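Local coordinates for protein particle-associated lyase (Acinetobacter bacteriophage AP22, PDB 4Y9V) that probably degrades the capsular polysaccharide of Acinetobacter baumannii as a lyase of the phage tailspike, and binds fragments of that capsular saccharide, at residues Tyr215-Leu229 with Tyr241-Arg253. Sequence-based numbering, arbitrary orientation. Where two conformers were deposited one is given.
Sequences YLKTVSTDNNPNVPL and YFENKGGKFAGLR. With 49T (2-acetamido-2-deoxy-alpha-D-fucopyranose), chain B.
Pro225 O meets the Phe249 ring at its edge, in plane, 3.4 Å from CD2. Of the two faces of this ring, one carries Lys248 CG and the other the acetamido methyl of the bound N-acetylfucosamine, C8 lying 3.6 Å above the ring centre, a CH-pi geometry. The Arg253 guanidinium takes Val227 CG2 over one face, 3.4 Å above its plane, while its NE is hydrogen-bonded to Gln281. Further inward, the Phe242 ring has Leu252 CD1 above its centre and Leu216 CD2 at its edge; Leu229 CB approaches CE1 of Phe242 at 3.6 Å. Tyr215 and Tyr241 barely overlap, centroids 5.8 Å apart. With CG anti to the backbone N in both, Lys217 and Glu243 extend alongside each other; their salt bridge is long (NZ to OE2 3.9 Å), and water 1 links NZ to OE1. Strands 215-220 and 241-245 are parallel (9°), joined by five backbone hydrogen bonds, the first Leu216 N to Tyr241 O, the last Ser220 N to Lys245 O. Beyond them, Lys248 N donates to Asn224 O with an N-H...O angle of 164°. Such in-register stacking of coils characterises the right-handed parallel beta-helix of pectin lyase-like proteins; here the loop after strand 241-245 supplies Phe249 to the glycan pocket.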
ATOM      1  N   TYR A 215       8.700 -28.527   6.906  1.00  5.79           N
ATOM      2  CA  TYR A 215       7.464 -29.099   6.378  1.00  6.04           C
ATOM      3  C   TYR A 215       6.820 -29.828   7.540  1.00  5.97           C
ATOM      4  O   TYR A 215       7.487 -30.660   8.169  1.00  7.28           O
ATOM      5  CB  TYR A 215       7.825 -30.087   5.283  1.00  6.17           C
ATOM      6  CG  TYR A 215       6.714 -30.897   4.668  1.00  5.99           C
ATOM      7  CD1 TYR A 215       6.287 -32.086   5.222  1.00  6.63           C
ATOM      8  CD2 TYR A 215       6.116 -30.469   3.489  1.00  6.28           C
ATOM      9  CE1 TYR A 215       5.272 -32.824   4.649  1.00  6.92           C
ATOM     10  CE2 TYR A 215       5.122 -31.210   2.890  1.00  6.51           C
ATOM     11  CZ  TYR A 215       4.697 -32.398   3.463  1.00  6.20           C
ATOM     12  OH  TYR A 215       3.773 -33.232   2.874  1.00  7.45           O
ATOM     13  N   LEU A 216       5.554 -29.537   7.781  0.65  5.54           N
ATOM     14  CA  LEU A 216       4.823 -30.247   8.838  0.65  5.70           C
ATOM     15  C   LEU A 216       3.422 -30.437   8.288  0.65  5.45           C
ATOM     16  O   LEU A 216       2.759 -29.452   7.909  0.65  8.05           O
ATOM     17  CB  LEU A 216       4.909 -29.461  10.123  0.65  6.39           C
ATOM     18  CG  LEU A 216       4.119 -30.039  11.287  0.65  6.52           C
ATOM     19  CD1 LEU A 216       4.543 -31.440  11.610  0.65  7.17           C
ATOM     20  CD2 LEU A 216       4.224 -29.150  12.540  0.65  7.65           C
ATOM     21  N   LYS A 217       2.959 -31.680   8.193  1.00  5.58           N
ATOM     22  CA  LYS A 217       1.650 -32.037   7.667  1.00  5.34           C
ATOM     23  C   LYS A 217       1.010 -32.999   8.673  1.00  5.32           C
ATOM     24  O   LYS A 217       1.623 -33.979   9.097  1.00  5.95           O
ATOM     25  CB  LYS A 217       1.759 -32.663   6.296  1.00  5.84           C
ATOM     26  CG  LYS A 217       0.424 -33.025   5.649  1.00  6.13           C
ATOM     27  CD  LYS A 217       0.555 -33.446   4.198  1.00  6.79           C
ATOM     28  CE  LYS A 217      -0.750 -33.959   3.649  1.00  7.81           C
ATOM     29  NZ  LYS A 217      -0.637 -34.265   2.208  1.00  9.06           N
ATOM     30  N   THR A 218      -0.236 -32.677   9.043  1.00  5.55           N
ATOM     31  CA  THR A 218      -0.915 -33.373  10.129  1.00  5.84           C
ATOM     32  C   THR A 218      -2.323 -33.721   9.721  1.00  5.41           C
ATOM     33  O   THR A 218      -2.960 -33.048   8.884  1.00  5.79           O
ATOM     34  CB  THR A 218      -0.931 -32.537  11.422  1.00  6.57           C
ATOM     35  OG1 THR A 218      -1.760 -31.402  11.282  1.00  7.17           O
ATOM     36  CG2 THR A 218       0.464 -32.034  11.800  1.00  7.59           C
ATOM     37  N   VAL A 219      -2.848 -34.762  10.385  0.65  5.78           N
ATOM     38  CA  VAL A 219      -4.223 -35.202  10.270  0.65  5.43           C
ATOM     39  C   VAL A 219      -4.793 -35.407  11.674  0.65  5.49           C
ATOM     40  O   VAL A 219      -4.147 -36.051  12.495  0.65  6.99           O
ATOM     41  CB  VAL A 219      -4.346 -36.531   9.484  0.65  6.90           C
ATOM     42  CG1 VAL A 219      -5.791 -37.069   9.518  0.65  8.16           C
ATOM     43  CG2 VAL A 219      -3.889 -36.305   8.058  0.65  7.89           C
ATOM     44  N   SER A 220      -6.013 -34.907  11.896  1.00  5.69           N
ATOM     45  CA  SER A 220      -6.723 -35.128  13.131  1.00  5.93           C
ATOM     46  C   SER A 220      -8.203 -35.327  12.768  1.00  6.30           C
ATOM     47  O   SER A 220      -8.635 -34.890  11.713  1.00  7.23           O
ATOM     48  CB  SER A 220      -6.651 -33.871  14.046  1.00  6.36           C
ATOM     49  OG  SER A 220      -5.299 -33.505  14.272  1.00  6.32           O
ATOM     50  N   THR A 221      -8.961 -35.950  13.660  1.00  6.25           N
ATOM     51  CA  THR A 221     -10.397 -35.943  13.453  1.00  6.32           C
ATOM     52  C   THR A 221     -10.970 -34.561  13.742  1.00  6.09           C
ATOM     53  O   THR A 221     -10.340 -33.712  14.387  1.00  6.42           O
ATOM     54  CB  THR A 221     -11.105 -36.985  14.339  1.00  7.24           C
ATOM     55  OG1 THR A 221     -11.022 -36.518  15.660  1.00  7.87           O
ATOM     56  CG2 THR A 221     -10.503 -38.375  14.164  1.00  8.28           C
ATOM     57  N   ASP A 222     -12.207 -34.337  13.304  1.00  6.63           N
ATOM     58  CA  ASP A 222     -12.898 -33.105  13.621  1.00  6.75           C
ATOM     59  C   ASP A 222     -13.324 -33.030  15.086  1.00  6.73           C
ATOM     60  O   ASP A 222     -13.783 -31.976  15.531  1.00  8.42           O
ATOM     61  CB  ASP A 222     -14.128 -32.878  12.729  1.00  7.43           C
ATOM     62  CG  ASP A 222     -13.798 -32.449  11.311  1.00  8.21           C
ATOM     63  OD1 ASP A 222     -12.687 -31.964  11.048  1.00  9.26           O
ATOM     64  OD2 ASP A 222     -14.737 -32.530  10.475  1.00 11.59           O
ATOM     65  N   ASN A 223     -13.191 -34.099  15.855  1.00  7.04           N
ATOM     66  CA  ASN A 223     -13.477 -34.155  17.264  1.00  7.97           C
ATOM     67  C   ASN A 223     -12.245 -33.929  18.135  1.00  7.22           C
ATOM     68  O   ASN A 223     -12.379 -33.826  19.367  1.00  9.37           O
ATOM     69  CB  ASN A 223     -14.140 -35.524  17.663  1.00 10.65           C
ATOM     70  CG  ASN A 223     -15.495 -35.617  17.029  1.00 12.36           C
ATOM     71  OD1 ASN A 223     -16.257 -34.646  17.140  1.00 16.07           O
ATOM     72  ND2 ASN A 223     -15.768 -36.707  16.355  1.00 23.52           N
ATOM     73  N   ASN A 224     -11.057 -33.845  17.560  1.00  6.73           N
ATOM     74  CA  ASN A 224      -9.830 -33.741  18.360  1.00  6.09           C
ATOM     75  C   ASN A 224      -9.756 -32.305  18.922  1.00  5.96           C
ATOM     76  O   ASN A 224      -9.669 -31.357  18.127  1.00  6.34           O
ATOM     77  CB  ASN A 224      -8.640 -34.043  17.478  1.00  6.07           C
ATOM     78  CG  ASN A 224      -7.335 -34.097  18.253  1.00  5.94           C
ATOM     79  OD1 ASN A 224      -7.152 -33.357  19.232  1.00  6.65           O
ATOM     80  ND2 ASN A 224      -6.401 -34.914  17.801  1.00  5.85           N
ATOM     81  N   PRO A 225      -9.770 -32.121  20.233  1.00  6.25           N
ATOM     82  CA  PRO A 225      -9.792 -30.766  20.793  1.00  6.86           C
ATOM     83  C   PRO A 225      -8.469 -30.070  20.744  1.00  7.02           C
ATOM     84  O   PRO A 225      -8.403 -28.872  20.933  1.00 12.73           O
ATOM     85  CB  PRO A 225     -10.219 -31.009  22.234  1.00  8.84           C
ATOM     86  CG  PRO A 225      -9.637 -32.360  22.561  1.00  8.71           C
ATOM     87  CD  PRO A 225      -9.803 -33.148  21.302  1.00  7.69           C
ATOM     88  N   ASN A 226      -7.399 -30.760  20.393  1.00  6.12           N
ATOM     89  CA  ASN A 226      -6.082 -30.129  20.298  1.00  6.17           C
ATOM     90  C   ASN A 226      -5.944 -29.443  18.952  1.00  5.96           C
ATOM     91  O   ASN A 226      -6.231 -30.032  17.882  1.00  6.56           O
ATOM     92  CB  ASN A 226      -4.984 -31.181  20.426  1.00  6.53           C
ATOM     93  CG  ASN A 226      -4.996 -31.863  21.742  1.00  7.52           C
ATOM     94  OD1 ASN A 226      -5.469 -33.079  21.757  1.00 11.85           O
ATOM     95  ND2 ASN A 226      -4.623 -31.235  22.763  1.00  8.37           N
ATOM     96  N   VAL A 227      -5.470 -28.211  18.958  1.00  5.66           N
ATOM     97  CA  VAL A 227      -5.004 -27.588  17.723  1.00  5.59           C
ATOM     98  C   VAL A 227      -3.811 -28.393  17.229  1.00  5.45           C
ATOM     99  O   VAL A 227      -2.901 -28.680  18.021  1.00  6.66           O
ATOM    100  CB  VAL A 227      -4.661 -26.113  17.994  1.00  6.32           C
ATOM    101  CG1 VAL A 227      -4.103 -25.455  16.737  1.00  6.50           C
ATOM    102  CG2 VAL A 227      -5.906 -25.369  18.497  1.00  7.17           C
ATOM    103  N   PRO A 228      -3.763 -28.802  15.957  1.00  5.15           N
ATOM    104  CA  PRO A 228      -2.666 -29.659  15.526  1.00  5.39           C
ATOM    105  C   PRO A 228      -1.276 -29.160  15.836  1.00  5.04           C
ATOM    106  O   PRO A 228      -0.412 -29.928  16.230  1.00  5.67           O
ATOM    107  CB  PRO A 228      -2.984 -29.784  14.012  1.00  7.13           C
ATOM    108  CG  PRO A 228      -4.466 -29.679  13.913  1.00  7.45           C
ATOM    109  CD  PRO A 228      -4.842 -28.720  14.964  1.00  5.69           C
ATOM    110  N   LEU A 229      -1.044 -27.844  15.635  1.00  5.02           N
ATOM    111  CA  LEU A 229       0.190 -27.231  16.111  1.00  5.22           C
ATOM    112  C   LEU A 229      -0.152 -25.886  16.779  1.00  4.98           C
ATOM    113  O   LEU A 229      -0.810 -25.031  16.178  1.00  5.02           O
ATOM    114  CB  LEU A 229       1.181 -26.967  15.008  1.00  5.96           C
ATOM    115  CG  LEU A 229       2.468 -26.211  15.424  1.00  6.44           C
ATOM    116  CD1 LEU A 229       3.289 -26.984  16.436  1.00  6.90           C
ATOM    117  CD2 LEU A 229       3.272 -25.852  14.195  1.00  7.83           C
ATOM    118  N   TYR A 241       6.659 -24.636   5.997  1.00  6.72           N
ATOM    119  CA  TYR A 241       5.368 -25.000   5.458  1.00  5.73           C
ATOM    120  C   TYR A 241       4.576 -25.843   6.459  1.00  5.30           C
ATOM    121  O   TYR A 241       5.101 -26.840   6.963  1.00  6.51           O
ATOM    122  CB  TYR A 241       5.533 -25.788   4.163  1.00  5.67           C
ATOM    123  CG  TYR A 241       4.193 -26.238   3.616  1.00  5.72           C
ATOM    124  CD1 TYR A 241       3.356 -25.331   2.988  1.00  6.52           C
ATOM    125  CD2 TYR A 241       3.718 -27.524   3.766  1.00  6.88           C
ATOM    126  CE1 TYR A 241       2.101 -25.728   2.511  1.00  7.19           C
ATOM    127  CE2 TYR A 241       2.495 -27.942   3.308  1.00  7.53           C
ATOM    128  CZ  TYR A 241       1.668 -27.023   2.666  1.00  7.06           C
ATOM    129  OH  TYR A 241       0.433 -27.387   2.177  1.00  8.53           O
ATOM    130  N   PHE A 242       3.341 -25.471   6.718  1.00  5.54           N
ATOM    131  CA  PHE A 242       2.429 -26.183   7.595  1.00  5.50           C
ATOM    132  C   PHE A 242       1.129 -26.480   6.896  1.00  5.13           C
ATOM    133  O   PHE A 242       0.576 -25.620   6.211  1.00  6.00           O
ATOM    134  CB  PHE A 242       2.124 -25.293   8.837  1.00  6.07           C
ATOM    135  CG  PHE A 242       1.132 -25.963   9.778  1.00  5.84           C
ATOM    136  CD1 PHE A 242       1.586 -26.926  10.651  1.00  7.12           C
ATOM    137  CD2 PHE A 242      -0.216 -25.677   9.717  1.00  6.49           C
ATOM    138  CE1 PHE A 242       0.688 -27.591  11.470  1.00  8.05           C
ATOM    139  CE2 PHE A 242      -1.120 -26.353  10.525  1.00  7.28           C
ATOM    140  CZ  PHE A 242      -0.648 -27.302  11.406  1.00  7.73           C
ATOM    141  N   GLU A 243       0.614 -27.691   7.112  1.00  5.18           N
ATOM    142  CA  GLU A 243      -0.657 -28.094   6.585  1.00  5.63           C
ATOM    143  C   GLU A 243      -1.352 -29.012   7.589  1.00  5.40           C
ATOM    144  O   GLU A 243      -0.728 -29.958   8.082  1.00  6.69           O
ATOM    145  CB  GLU A 243      -0.431 -28.901   5.267  1.00  6.68           C
ATOM    146  CG  GLU A 243      -1.690 -29.561   4.707  1.00  6.88           C
ATOM    147  CD  GLU A 243      -1.516 -30.141   3.299  1.00  7.96           C
ATOM    148  OE1 GLU A 243      -0.500 -29.817   2.636  1.00  9.88           O
ATOM    149  OE2 GLU A 243      -2.397 -30.914   2.916  1.00 10.34           O
ATOM    150  N   ASN A 244      -2.640 -28.782   7.844  1.00  5.45           N
ATOM    151  CA  ASN A 244      -3.432 -29.712   8.646  1.00  5.30           C
ATOM    152  C   ASN A 244      -4.681 -30.097   7.911  1.00  5.58           C
ATOM    153  O   ASN A 244      -5.237 -29.326   7.126  1.00  6.41           O
ATOM    154  CB  ASN A 244      -3.803 -29.126  10.030  1.00  5.54           C
ATOM    155  CG  ASN A 244      -4.862 -28.053   9.918  1.00  5.64           C
ATOM    156  OD1 ASN A 244      -4.572 -26.945   9.427  1.00  6.19           O
ATOM    157  ND2 ASN A 244      -6.098 -28.355  10.269  1.00  5.97           N
ATOM    158  N   LYS A 245      -5.188 -31.276   8.251  0.57  6.04           N
ATOM    159  CA  LYS A 245      -6.550 -31.733   8.005  0.57  6.35           C
ATOM    160  C   LYS A 245      -7.181 -32.003   9.355  0.57  5.91           C
ATOM    161  O   LYS A 245      -6.568 -32.710  10.155  0.57  7.23           O
ATOM    162  CB  LYS A 245      -6.518 -33.024   7.157  0.57  8.07           C
ATOM    163  CG  LYS A 245      -7.858 -33.736   7.069  0.57 11.01           C
ATOM    164  CD  LYS A 245      -7.838 -34.895   6.151  0.57 13.98           C
ATOM    165  CE  LYS A 245      -9.253 -35.483   5.947  0.57 21.20           C
ATOM    166  NZ  LYS A 245      -9.077 -36.613   4.984  0.57 29.67           N
ATOM    167  N   GLY A 246      -8.355 -31.496   9.623  1.00  6.06           N
ATOM    168  CA  GLY A 246      -9.048 -31.808  10.841  1.00  6.49           C
ATOM    169  C   GLY A 246      -8.669 -30.908  11.997  1.00  5.85           C
ATOM    170  O   GLY A 246      -8.017 -29.865  11.856  1.00  6.44           O
ATOM    171  N   GLY A 247      -9.125 -31.334  13.183  1.00  6.42           N
ATOM    172  CA  GLY A 247      -9.051 -30.549  14.391  1.00  6.23           C
ATOM    173  C   GLY A 247     -10.374 -29.852  14.681  1.00  6.02           C
ATOM    174  O   GLY A 247     -10.978 -29.281  13.784  1.00  6.44           O
ATOM    175  N   LYS A 248     -10.820 -29.908  15.926  1.00  5.67           N
ATOM    176  CA  LYS A 248     -12.126 -29.342  16.258  1.00  5.62           C
ATOM    177  C   LYS A 248     -12.152 -27.809  16.197  1.00  5.30           C
ATOM    178  O   LYS A 248     -13.123 -27.248  15.715  1.00  6.00           O
ATOM    179  CB  LYS A 248     -12.540 -29.835  17.657  1.00  6.05           C
ATOM    180  CG  LYS A 248     -13.907 -29.324  18.082  1.00  6.45           C
ATOM    181  CD  LYS A 248     -14.392 -30.068  19.342  1.00  8.00           C
ATOM    182  CE  LYS A 248     -15.768 -29.578  19.775  1.00 10.51           C
ATOM    183  NZ  LYS A 248     -16.226 -30.413  20.922  1.00 14.21           N
ATOM    184  N   PHE A 249     -11.107 -27.165  16.738  1.00  5.55           N
ATOM    185  CA  PHE A 249     -11.192 -25.734  17.024  1.00  5.53           C
ATOM    186  C   PHE A 249     -10.402 -24.848  16.076  1.00  4.99           C
ATOM    187  O   PHE A 249     -10.914 -23.782  15.685  1.00  5.29           O
ATOM    188  CB  PHE A 249     -10.750 -25.450  18.442  1.00  6.01           C
ATOM    189  CG  PHE A 249     -11.692 -26.041  19.496  1.00  6.24           C
ATOM    190  CD1 PHE A 249     -12.989 -25.574  19.605  1.00  7.00           C
ATOM    191  CD2 PHE A 249     -11.264 -27.042  20.357  1.00  7.09           C
ATOM    192  CE1 PHE A 249     -13.857 -26.097  20.553  1.00  8.38           C
ATOM    193  CE2 PHE A 249     -12.132 -27.568  21.299  1.00  8.50           C
ATOM    194  CZ  PHE A 249     -13.430 -27.095  21.411  1.00  8.59           C
ATOM    195  N   ALA A 250      -9.175 -25.223  15.732  1.00  5.26           N
ATOM    196  CA  ALA A 250      -8.328 -24.399  14.873  1.00  5.04           C
ATOM    197  C   ALA A 250      -7.243 -25.294  14.277  1.00  5.28           C
ATOM    198  O   ALA A 250      -6.879 -26.304  14.867  1.00  5.93           O
ATOM    199  CB  ALA A 250      -7.720 -23.239  15.629  1.00  5.86           C
ATOM    200  N   GLY A 251      -6.696 -24.853  13.148  1.00  5.12           N
ATOM    201  CA  GLY A 251      -5.652 -25.623  12.483  1.00  5.51           C
ATOM    202  C   GLY A 251      -4.247 -25.325  12.977  1.00  5.38           C
ATOM    203  O   GLY A 251      -3.448 -26.254  13.266  1.00  6.48           O
ATOM    204  N   LEU A 252      -3.928 -24.043  13.103  1.00  5.37           N
ATOM    205  CA  LEU A 252      -2.636 -23.553  13.539  1.00  5.12           C
ATOM    206  C   LEU A 252      -2.883 -22.411  14.493  1.00  4.97           C
ATOM    207  O   LEU A 252      -3.687 -21.518  14.165  1.00  6.29           O
ATOM    208  CB  LEU A 252      -1.840 -23.054  12.335  1.00  5.74           C
ATOM    209  CG  LEU A 252      -0.476 -22.410  12.630  1.00  6.15           C
ATOM    210  CD1 LEU A 252       0.499 -23.400  13.223  1.00  6.73           C
ATOM    211  CD2 LEU A 252       0.114 -21.791  11.348  1.00  7.53           C
ATOM    212  N   ARG A 253      -2.190 -22.388  15.633  1.00  4.68           N
ATOM    213  CA  ARG A 253      -2.276 -21.245  16.540  1.00  4.60           C
ATOM    214  C   ARG A 253      -0.875 -20.746  16.835  1.00  4.66           C
ATOM    215  O   ARG A 253       0.019 -21.524  17.199  1.00  5.17           O
ATOM    216  CB  ARG A 253      -2.983 -21.619  17.848  1.00  5.15           C
ATOM    217  CG  ARG A 253      -3.029 -20.491  18.857  1.00  5.70           C
ATOM    218  CD  ARG A 253      -3.722 -20.862  20.149  1.00  6.60           C
ATOM    219  NE  ARG A 253      -5.127 -21.153  19.925  1.00  6.11           N
ATOM    220  CZ  ARG A 253      -5.834 -22.146  20.456  1.00  6.21           C
ATOM    221  NH1 ARG A 253      -5.272 -23.007  21.282  1.00  7.99           N
ATOM    222  NH2 ARG A 253      -7.116 -22.290  20.116  1.00  7.20           N
TER
HETATM  223  C1  49T B   2     -10.785 -19.569  24.316  1.00  6.73           C
HETATM  224  C2  49T B   2     -10.886 -20.947  24.977  1.00  8.07           C
HETATM  225  N2  49T B   2     -11.457 -21.919  24.031  1.00  8.50           N
HETATM  226  C7  49T B   2     -10.713 -22.867  23.484  1.00  9.79           C
HETATM  227  O7  49T B   2      -9.509 -22.980  23.621  1.00 12.54           O
HETATM  228  C8  49T B   2     -11.488 -23.849  22.602  1.00 12.22           C
HETATM  229  O5  49T B   2     -10.459 -18.584  25.231  1.00  6.57           O
HETATM  230  C5  49T B   2     -11.335 -18.468  26.362  1.00  7.00           C
HETATM  231  C6  49T B   2     -10.894 -17.266  27.175  1.00  7.67           C
HETATM  232  C4  49T B   2     -11.317 -19.785  27.134  1.00  8.22           C
HETATM  233  O4  49T B   2      -9.993 -20.015  27.607  1.00  9.22           O
HETATM  234  C3  49T B   2     -11.756 -20.889  26.213  1.00  8.28           C
HETATM  235  O3  49T B   2     -11.616 -22.163  26.899  1.00 10.13           O
HETATM  236  O   HOH W   1       0.121 -31.809   0.893  1.00  9.10           O
HETATM  237  O   HOH W   2      -4.372 -32.155  11.896  1.00  6.81           O
HETATM  238  O   HOH W   3     -11.420 -29.457  11.025  1.00  6.54           O
HETATM  239  O   HOH W   4     -16.785 -32.970  19.441  1.00 25.75           O
HETATM  240  O   HOH W   5      -8.625 -28.127  17.862  0.63  8.27           O
HETATM  241  O   HOH W   6      -8.264 -28.170  16.473  0.37  7.42           O